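Local coordinates for regulatory protein cox (Enterobacteria phage P2, PDB 4LHF), which binds DNA and represses the Pc promoter, which controls the genes for the immunity repressor and the integrase, at residues M31-T43 and A52-N64. Sequence-based numbering, arbitrary orientation.
Sequences MIDKGKLPVIDMT and AGEYWVYLPAWNN
Strands 39-42 and 54-58 pair as an antiparallel beta hairpin, consistent with the wing of a winged helix-turn-helix fold. Ile40 and Trp56 form a hydrogen-bonded pair: Ile40 N to Trp56 O and Trp56 N to Ile40 O are both 2.9 Å. Met42 and Glu54 make the next such pair. At the other end the backbone N of Tyr58, the N-cap residue of helix 59-72, donates to Pro38 O at 3.2 Å.

One face of the hairpin carries Val39, Asp41, Tyr55 and Val57 and turns toward helix 25-34. Ile32 CG2 lies over one face of the Tyr55 ring, 4.0 Å from its centroid, a CH-pi contact. Ile32 CG1 is anti to the carbonyl carbon (chi1 -64°), and CD1 at its end reaches Tyr55 CB. Val39 CG1 approaches the same ring obliquely at CD1. Asp41 OD1 uses its syn lone pair to accept from Gly53 N at 3.3 Å.

On the opposite face Met42 runs beside Glu54. Its chain bends at chi3 (66°) and brings CE to 3.6 Å from Trp56 NE1; SD makes an oblique Met-aromatic contact with the indole. Ile40 CD1 touches Tyr58 CD1.

Beyond the strands, Pro38 CG packs on Trp62 CB and Leu37 CD2 meets Trp62 CZ3 at 3.5 Å. The Phe17 and Trp62 rings meet edge-to-face.

Backbone bonds thus set the hairpin's register, while Ile32 packs helix 25-34 on the Tyr55 side of the hairpin, and Leu37 and Pro38 join the loop before strand 39-42 to helix 59-72.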
ATOM      1  N   MET A  31      -8.780   6.226   0.847  1.00 91.47           N
ATOM      2  CA  MET A  31      -7.411   6.296   0.348  1.00 81.66           C
ATOM      3  C   MET A  31      -7.366   5.914  -1.126  1.00 82.87           C
ATOM      4  O   MET A  31      -6.672   6.546  -1.917  1.00100.86           O
ATOM      5  CB  MET A  31      -6.493   5.355   1.129  1.00 76.72           C
ATOM      6  CG  MET A  31      -6.298   5.735   2.592  1.00 79.01           C
ATOM      7  SD  MET A  31      -5.104   4.660   3.419  1.00 93.16           S
ATOM      8  CE  MET A  31      -3.617   5.046   2.503  1.00 68.70           C
ATOM      9  N   ILE A  32      -8.113   4.875  -1.488  1.00 78.81           N
ATOM     10  CA  ILE A  32      -8.179   4.419  -2.871  1.00 80.56           C
ATOM     11  C   ILE A  32      -8.812   5.477  -3.769  1.00 93.64           C
ATOM     12  O   ILE A  32      -8.321   5.742  -4.869  1.00 99.41           O
ATOM     13  CB  ILE A  32      -8.961   3.096  -2.987  1.00 84.85           C
ATOM     14  CG1 ILE A  32      -8.220   1.979  -2.250  1.00 69.93           C
ATOM     15  CG2 ILE A  32      -9.166   2.715  -4.445  1.00 83.03           C
ATOM     16  CD1 ILE A  32      -8.878   0.627  -2.373  1.00 80.48           C
ATOM     17  N   ASP A  33      -9.894   6.086  -3.293  1.00104.27           N
ATOM     18  CA  ASP A  33     -10.601   7.090  -4.081  1.00 92.83           C
ATOM     19  C   ASP A  33      -9.758   8.340  -4.285  1.00 90.88           C
ATOM     20  O   ASP A  33      -9.805   8.963  -5.345  1.00 98.46           O
ATOM     21  CB  ASP A  33     -11.938   7.447  -3.436  1.00 93.02           C
ATOM     22  CG  ASP A  33     -12.920   6.296  -3.465  1.00107.16           C
ATOM     23  OD1 ASP A  33     -12.755   5.402  -4.323  1.00103.95           O
ATOM     24  OD2 ASP A  33     -13.854   6.286  -2.637  1.00109.23           O
ATOM     25  N   LYS A  34      -8.983   8.704  -3.268  1.00 91.03           N
ATOM     26  CA  LYS A  34      -8.071   9.837  -3.387  1.00 80.39           C
ATOM     27  C   LYS A  34      -6.854   9.490  -4.243  1.00 91.26           C
ATOM     28  O   LYS A  34      -6.141  10.378  -4.713  1.00 95.85           O
ATOM     29  CB  LYS A  34      -7.639  10.324  -2.005  1.00 82.09           C
ATOM     30  CG  LYS A  34      -8.684  11.175  -1.305  1.00 95.40           C
ATOM     31  CD  LYS A  34      -8.549  12.634  -1.709  1.00114.84           C
ATOM     32  CE  LYS A  34      -9.750  13.456  -1.269  1.00112.36           C
ATOM     33  NZ  LYS A  34     -10.973  13.125  -2.054  1.00101.90           N
ATOM     34  N   GLY A  35      -6.625   8.194  -4.438  1.00 87.46           N
ATOM     35  CA  GLY A  35      -5.557   7.714  -5.298  1.00 79.55           C
ATOM     36  C   GLY A  35      -4.229   7.556  -4.584  1.00 82.25           C
ATOM     37  O   GLY A  35      -3.205   8.053  -5.051  1.00 84.23           O
ATOM     38  N   LYS A  36      -4.242   6.854  -3.455  1.00 82.44           N
ATOM     39  CA  LYS A  36      -3.043   6.704  -2.635  1.00 84.77           C
ATOM     40  C   LYS A  36      -2.436   5.302  -2.684  1.00 90.23           C
ATOM     41  O   LYS A  36      -1.344   5.081  -2.156  1.00 91.97           O
ATOM     42  CB  LYS A  36      -3.346   7.045  -1.177  1.00 75.07           C
ATOM     43  CG  LYS A  36      -3.773   8.473  -0.916  1.00 75.78           C
ATOM     44  CD  LYS A  36      -3.918   8.695   0.579  1.00 80.39           C
ATOM     45  CE  LYS A  36      -4.553  10.031   0.897  1.00 81.05           C
ATOM     46  NZ  LYS A  36      -4.683  10.230   2.366  1.00 79.74           N
ATOM     47  N   LEU A  37      -3.133   4.356  -3.304  1.00 81.36           N
ATOM     48  CA  LEU A  37      -2.718   2.958  -3.227  1.00 75.14           C
ATOM     49  C   LEU A  37      -2.691   2.241  -4.573  1.00 76.50           C
ATOM     50  O   LEU A  37      -3.550   2.469  -5.423  1.00 81.91           O
ATOM     51  CB  LEU A  37      -3.622   2.195  -2.254  1.00 79.39           C
ATOM     52  CG  LEU A  37      -3.615   2.661  -0.798  1.00 69.62           C
ATOM     53  CD1 LEU A  37      -4.661   1.918   0.009  1.00 75.89           C
ATOM     54  CD2 LEU A  37      -2.240   2.462  -0.195  1.00 75.37           C
ATOM     55  N   PRO A  38      -1.694   1.361  -4.766  1.00 75.58           N
ATOM     56  CA  PRO A  38      -1.622   0.518  -5.962  1.00 65.63           C
ATOM     57  C   PRO A  38      -2.756  -0.492  -5.943  1.00 76.52           C
ATOM     58  O   PRO A  38      -2.833  -1.317  -5.036  1.00 82.05           O
ATOM     59  CB  PRO A  38      -0.269  -0.183  -5.817  1.00 67.90           C
ATOM     60  CG  PRO A  38       0.026  -0.149  -4.358  1.00 75.51           C
ATOM     61  CD  PRO A  38      -0.557   1.135  -3.857  1.00 81.32           C
ATOM     62  N   VAL A  39      -3.630  -0.424  -6.940  1.00 83.47           N
ATOM     63  CA  VAL A  39      -4.900  -1.134  -6.881  1.00 81.78           C
ATOM     64  C   VAL A  39      -5.240  -1.896  -8.160  1.00 82.86           C
ATOM     65  O   VAL A  39      -4.968  -1.435  -9.264  1.00102.40           O
ATOM     66  CB  VAL A  39      -6.044  -0.153  -6.507  1.00 83.85           C
ATOM     67  CG1 VAL A  39      -7.322  -0.460  -7.268  1.00 90.54           C
ATOM     68  CG2 VAL A  39      -6.291  -0.184  -5.008  1.00 76.94           C
ATOM     69  N   ILE A  40      -5.810  -3.085  -7.991  1.00 74.52           N
ATOM     70  CA  ILE A  40      -6.384  -3.843  -9.089  1.00 75.64           C
ATOM     71  C   ILE A  40      -7.870  -4.013  -8.820  1.00 86.33           C
ATOM     72  O   ILE A  40      -8.282  -4.204  -7.675  1.00 93.25           O
ATOM     73  CB  ILE A  40      -5.742  -5.228  -9.208  1.00 66.85           C
ATOM     74  CG1 ILE A  40      -4.231  -5.094  -9.368  1.00 77.55           C
ATOM     75  CG2 ILE A  40      -6.334  -5.999 -10.380  1.00 71.83           C
ATOM     76  CD1 ILE A  40      -3.533  -6.412  -9.560  1.00 86.01           C
ATOM     77  N   ASP A  41      -8.675  -3.937  -9.873  1.00 96.08           N
ATOM     78  CA  ASP A  41     -10.115  -4.062  -9.726  1.00 83.89           C
ATOM     79  C   ASP A  41     -10.628  -5.392 -10.263  1.00 91.76           C
ATOM     80  O   ASP A  41     -10.467  -5.699 -11.443  1.00101.20           O
ATOM     81  CB  ASP A  41     -10.823  -2.903 -10.426  1.00 92.12           C
ATOM     82  CG  ASP A  41     -12.317  -2.903 -10.178  1.00119.39           C
ATOM     83  OD1 ASP A  41     -12.722  -2.696  -9.016  1.00118.14           O
ATOM     84  OD2 ASP A  41     -13.083  -3.105 -11.144  1.00131.71           O
ATOM     85  N   MET A  42     -11.241  -6.177  -9.384  1.00 96.00           N
ATOM     86  CA  MET A  42     -11.908  -7.406  -9.785  1.00100.90           C
ATOM     87  C   MET A  42     -13.395  -7.134  -9.984  1.00104.25           C
ATOM     88  O   MET A  42     -14.115  -6.825  -9.031  1.00107.39           O
ATOM     89  CB  MET A  42     -11.695  -8.508  -8.748  1.00 79.72           C
ATOM     90  CG  MET A  42     -12.034  -9.895  -9.260  1.00 89.92           C
ATOM     91  SD  MET A  42     -11.679 -11.187  -8.060  1.00 98.24           S
ATOM     92  CE  MET A  42     -12.861 -10.777  -6.785  1.00104.70           C
ATOM     93  N   THR A  43     -13.849  -7.245 -11.228  1.00109.82           N
ATOM     94  CA  THR A  43     -15.210  -6.864 -11.586  1.00101.92           C
ATOM     95  C   THR A  43     -15.774  -7.750 -12.691  1.00106.85           C
ATOM     96  O   THR A  43     -15.072  -8.092 -13.643  1.00111.52           O
ATOM     97  CB  THR A  43     -15.267  -5.387 -12.034  1.00 98.67           C
ATOM     98  OG1 THR A  43     -14.907  -4.540 -10.934  1.00108.40           O
ATOM     99  CG2 THR A  43     -16.661  -5.010 -12.513  1.00110.99           C
ATOM    100  N   ALA A  52     -17.567  -0.034  -9.869  1.00111.82           N
ATOM    101  CA  ALA A  52     -16.516  -1.045  -9.812  1.00118.50           C
ATOM    102  C   ALA A  52     -16.920  -2.224  -8.930  1.00127.01           C
ATOM    103  O   ALA A  52     -18.100  -2.416  -8.637  1.00127.02           O
ATOM    104  CB  ALA A  52     -15.214  -0.428  -9.321  1.00 94.82           C
ATOM    105  N   GLY A  53     -15.934  -3.011  -8.514  1.00110.79           N
ATOM    106  CA  GLY A  53     -16.184  -4.178  -7.688  1.00100.59           C
ATOM    107  C   GLY A  53     -15.175  -4.332  -6.569  1.00108.47           C
ATOM    108  O   GLY A  53     -14.937  -3.398  -5.802  1.00113.28           O
ATOM    109  N   GLU A  54     -14.579  -5.517  -6.473  1.00101.16           N
ATOM    110  CA  GLU A  54     -13.597  -5.794  -5.431  1.00 92.67           C
ATOM    111  C   GLU A  54     -12.294  -5.047  -5.670  1.00 80.81           C
ATOM    112  O   GLU A  54     -11.671  -5.192  -6.717  1.00 89.08           O
ATOM    113  CB  GLU A  54     -13.315  -7.293  -5.331  1.00104.21           C
ATOM    114  CG  GLU A  54     -14.370  -8.083  -4.581  1.00113.47           C
ATOM    115  CD  GLU A  54     -13.765  -9.024  -3.556  1.00109.21           C
ATOM    116  OE1 GLU A  54     -13.211  -8.532  -2.550  1.00100.25           O
ATOM    117  OE2 GLU A  54     -13.838 -10.255  -3.757  1.00100.97           O
ATOM    118  N   TYR A  55     -11.884  -4.246  -4.694  1.00 88.54           N
ATOM    119  CA  TYR A  55     -10.604  -3.559  -4.771  1.00 75.37           C
ATOM    120  C   TYR A  55      -9.521  -4.368  -4.070  1.00 82.45           C
ATOM    121  O   TYR A  55      -9.576  -4.579  -2.858  1.00 83.44           O
ATOM    122  CB  TYR A  55     -10.704  -2.161  -4.159  1.00 83.64           C
ATOM    123  CG  TYR A  55     -11.115  -1.088  -5.143  1.00 96.62           C
ATOM    124  CD1 TYR A  55     -10.654  -1.106  -6.452  1.00102.86           C
ATOM    125  CD2 TYR A  55     -11.968  -0.060  -4.764  1.00107.14           C
ATOM    126  CE1 TYR A  55     -11.024  -0.128  -7.355  1.00108.83           C
ATOM    127  CE2 TYR A  55     -12.345   0.922  -5.660  1.00106.15           C
ATOM    128  CZ  TYR A  55     -11.871   0.883  -6.954  1.00106.75           C
ATOM    129  OH  TYR A  55     -12.242   1.857  -7.852  1.00117.36           O
ATOM    130  N   TRP A  56      -8.543  -4.828  -4.843  1.00 73.88           N
ATOM    131  CA  TRP A  56      -7.430  -5.592  -4.295  1.00 71.56           C
ATOM    132  C   TRP A  56      -6.157  -4.761  -4.325  1.00 74.14           C
ATOM    133  O   TRP A  56      -5.819  -4.172  -5.344  1.00 84.22           O
ATOM    134  CB  TRP A  56      -7.208  -6.871  -5.103  1.00 62.43           C
ATOM    135  CG  TRP A  56      -8.316  -7.873  -5.008  1.00 67.08           C
ATOM    136  CD1 TRP A  56      -9.619  -7.695  -5.373  1.00 79.47           C
ATOM    137  CD2 TRP A  56      -8.212  -9.225  -4.543  1.00 64.77           C
ATOM    138  NE1 TRP A  56     -10.335  -8.847  -5.152  1.00 86.11           N
ATOM    139  CE2 TRP A  56      -9.495  -9.801  -4.644  1.00 79.57           C
ATOM    140  CE3 TRP A  56      -7.160 -10.000  -4.047  1.00 80.29           C
ATOM    141  CZ2 TRP A  56      -9.753 -11.116  -4.266  1.00 79.77           C
ATOM    142  CZ3 TRP A  56      -7.419 -11.308  -3.672  1.00 72.32           C
ATOM    143  CH2 TRP A  56      -8.705 -11.852  -3.783  1.00 72.80           C
ATOM    144  N   VAL A  57      -5.449  -4.713  -3.205  1.00 78.49           N
ATOM    145  CA  VAL A  57      -4.154  -4.055  -3.166  1.00 70.88           C
ATOM    146  C   VAL A  57      -3.068  -4.989  -3.685  1.00 71.12           C
ATOM    147  O   VAL A  57      -2.940  -6.132  -3.223  1.00 84.40           O
ATOM    148  CB  VAL A  57      -3.801  -3.584  -1.748  1.00 75.93           C
ATOM    149  CG1 VAL A  57      -2.404  -2.991  -1.724  1.00 71.09           C
ATOM    150  CG2 VAL A  57      -4.825  -2.573  -1.264  1.00 71.60           C
ATOM    151  N   TYR A  58      -2.308  -4.492  -4.660  1.00 73.22           N
ATOM    152  CA  TYR A  58      -1.197  -5.222  -5.254  1.00 72.72           C
ATOM    153  C   TYR A  58       0.073  -4.911  -4.476  1.00 72.71           C
ATOM    154  O   TYR A  58       0.583  -3.793  -4.521  1.00 86.87           O
ATOM    155  CB  TYR A  58      -1.037  -4.822  -6.721  1.00 64.65           C
ATOM    156  CG  TYR A  58      -0.089  -5.697  -7.507  1.00 64.05           C
ATOM    157  CD1 TYR A  58      -0.374  -7.036  -7.730  1.00 69.71           C
ATOM    158  CD2 TYR A  58       1.082  -5.178  -8.042  1.00 70.08           C
ATOM    159  CE1 TYR A  58       0.487  -7.839  -8.453  1.00 83.47           C
ATOM    160  CE2 TYR A  58       1.949  -5.972  -8.769  1.00 63.03           C
ATOM    161  CZ  TYR A  58       1.648  -7.301  -8.971  1.00 76.75           C
ATOM    162  OH  TYR A  58       2.508  -8.097  -9.692  1.00 84.57           O
ATOM    163  N   LEU A  59       0.577  -5.913  -3.765  1.00 73.62           N
ATOM    164  CA  LEU A  59       1.653  -5.727  -2.788  1.00 72.42           C
ATOM    165  C   LEU A  59       3.073  -5.448  -3.315  1.00 69.76           C
ATOM    166  O   LEU A  59       3.809  -4.681  -2.692  1.00 74.36           O
ATOM    167  CB  LEU A  59       1.667  -6.898  -1.800  1.00 83.12           C
ATOM    168  CG  LEU A  59       0.349  -7.065  -1.041  1.00 64.85           C
ATOM    169  CD1 LEU A  59       0.319  -8.365  -0.254  1.00 61.55           C
ATOM    170  CD2 LEU A  59       0.135  -5.878  -0.123  1.00 60.16           C
ATOM    171  N   PRO A  60       3.480  -6.082  -4.433  1.00 69.23           N
ATOM    172  CA  PRO A  60       4.816  -5.756  -4.952  1.00 77.28           C
ATOM    173  C   PRO A  60       4.990  -4.275  -5.277  1.00 78.84           C
ATOM    174  O   PRO A  60       6.015  -3.688  -4.931  1.00 85.84           O
ATOM    175  CB  PRO A  60       4.896  -6.583  -6.237  1.00 68.69           C
ATOM    176  CG  PRO A  60       4.032  -7.752  -5.969  1.00 57.70           C
ATOM    177  CD  PRO A  60       2.892  -7.235  -5.141  1.00 66.20           C
ATOM    178  N   ALA A  61       3.994  -3.684  -5.928  1.00 75.27           N
ATOM    179  CA  ALA A  61       4.031  -2.265  -6.258  1.00 65.53           C
ATOM    180  C   ALA A  61       4.095  -1.421  -4.991  1.00 71.99           C
ATOM    181  O   ALA A  61       4.836  -0.439  -4.920  1.00 88.36           O
ATOM    182  CB  ALA A  61       2.816  -1.885  -7.084  1.00 57.70           C
ATOM    183  N   TRP A  62       3.317  -1.823  -3.992  1.00 71.99           N
ATOM    184  CA  TRP A  62       3.250  -1.125  -2.714  1.00 62.70           C
ATOM    185  C   TRP A  62       4.605  -1.106  -2.015  1.00 70.44           C
ATOM    186  O   TRP A  62       5.121  -0.043  -1.667  1.00 81.31           O
ATOM    187  CB  TRP A  62       2.183  -1.779  -1.829  1.00 72.19           C
ATOM    188  CG  TRP A  62       2.176  -1.346  -0.392  1.00 72.41           C
ATOM    189  CD1 TRP A  62       2.463  -2.120   0.695  1.00 70.09           C
ATOM    190  CD2 TRP A  62       1.850  -0.046   0.115  1.00 66.77           C
ATOM    191  NE1 TRP A  62       2.340  -1.383   1.846  1.00 70.13           N
ATOM    192  CE2 TRP A  62       1.967  -0.109   1.519  1.00 69.23           C
ATOM    193  CE3 TRP A  62       1.477   1.161  -0.480  1.00 75.47           C
ATOM    194  CZ2 TRP A  62       1.724   0.995   2.336  1.00 72.12           C
ATOM    195  CZ3 TRP A  62       1.236   2.254   0.333  1.00 72.36           C
ATOM    196  CH2 TRP A  62       1.361   2.162   1.727  1.00 77.40           C
ATOM    197  N   ASN A  63       5.192  -2.285  -1.836  1.00 80.02           N
ATOM    198  CA  ASN A  63       6.461  -2.404  -1.124  1.00 80.62           C
ATOM    199  C   ASN A  63       7.658  -1.840  -1.886  1.00 73.42           C
ATOM    200  O   ASN A  63       8.545  -1.225  -1.288  1.00 81.67           O
ATOM    201  CB  ASN A  63       6.710  -3.853  -0.710  1.00 68.64           C
ATOM    202  CG  ASN A  63       5.742  -4.322   0.361  1.00 75.28           C
ATOM    203  OD1 ASN A  63       5.518  -3.631   1.355  1.00 72.65           O
ATOM    204  ND2 ASN A  63       5.149  -5.492   0.153  1.00 73.75           N
ATOM    205  N   ASN A  64       7.683  -2.042  -3.201  1.00 72.65           N
ATOM    206  CA  ASN A  64       8.712  -1.428  -4.030  1.00 80.14           C
ATOM    207  C   ASN A  64       8.597   0.093  -4.004  1.00 81.04           C
ATOM    208  O   ASN A  64       9.602   0.803  -4.047  1.00 86.44           O
ATOM    209  CB  ASN A  64       8.645  -1.944  -5.466  1.00 86.27           C
ATOM    210  CG  ASN A  64       8.970  -3.421  -5.568  1.00105.04           C
ATOM    211  OD1 ASN A  64       9.625  -3.982  -4.691  1.00106.16           O
ATOM    212  ND2 ASN A  64       8.512  -4.058  -6.641  1.00 99.98           N
TER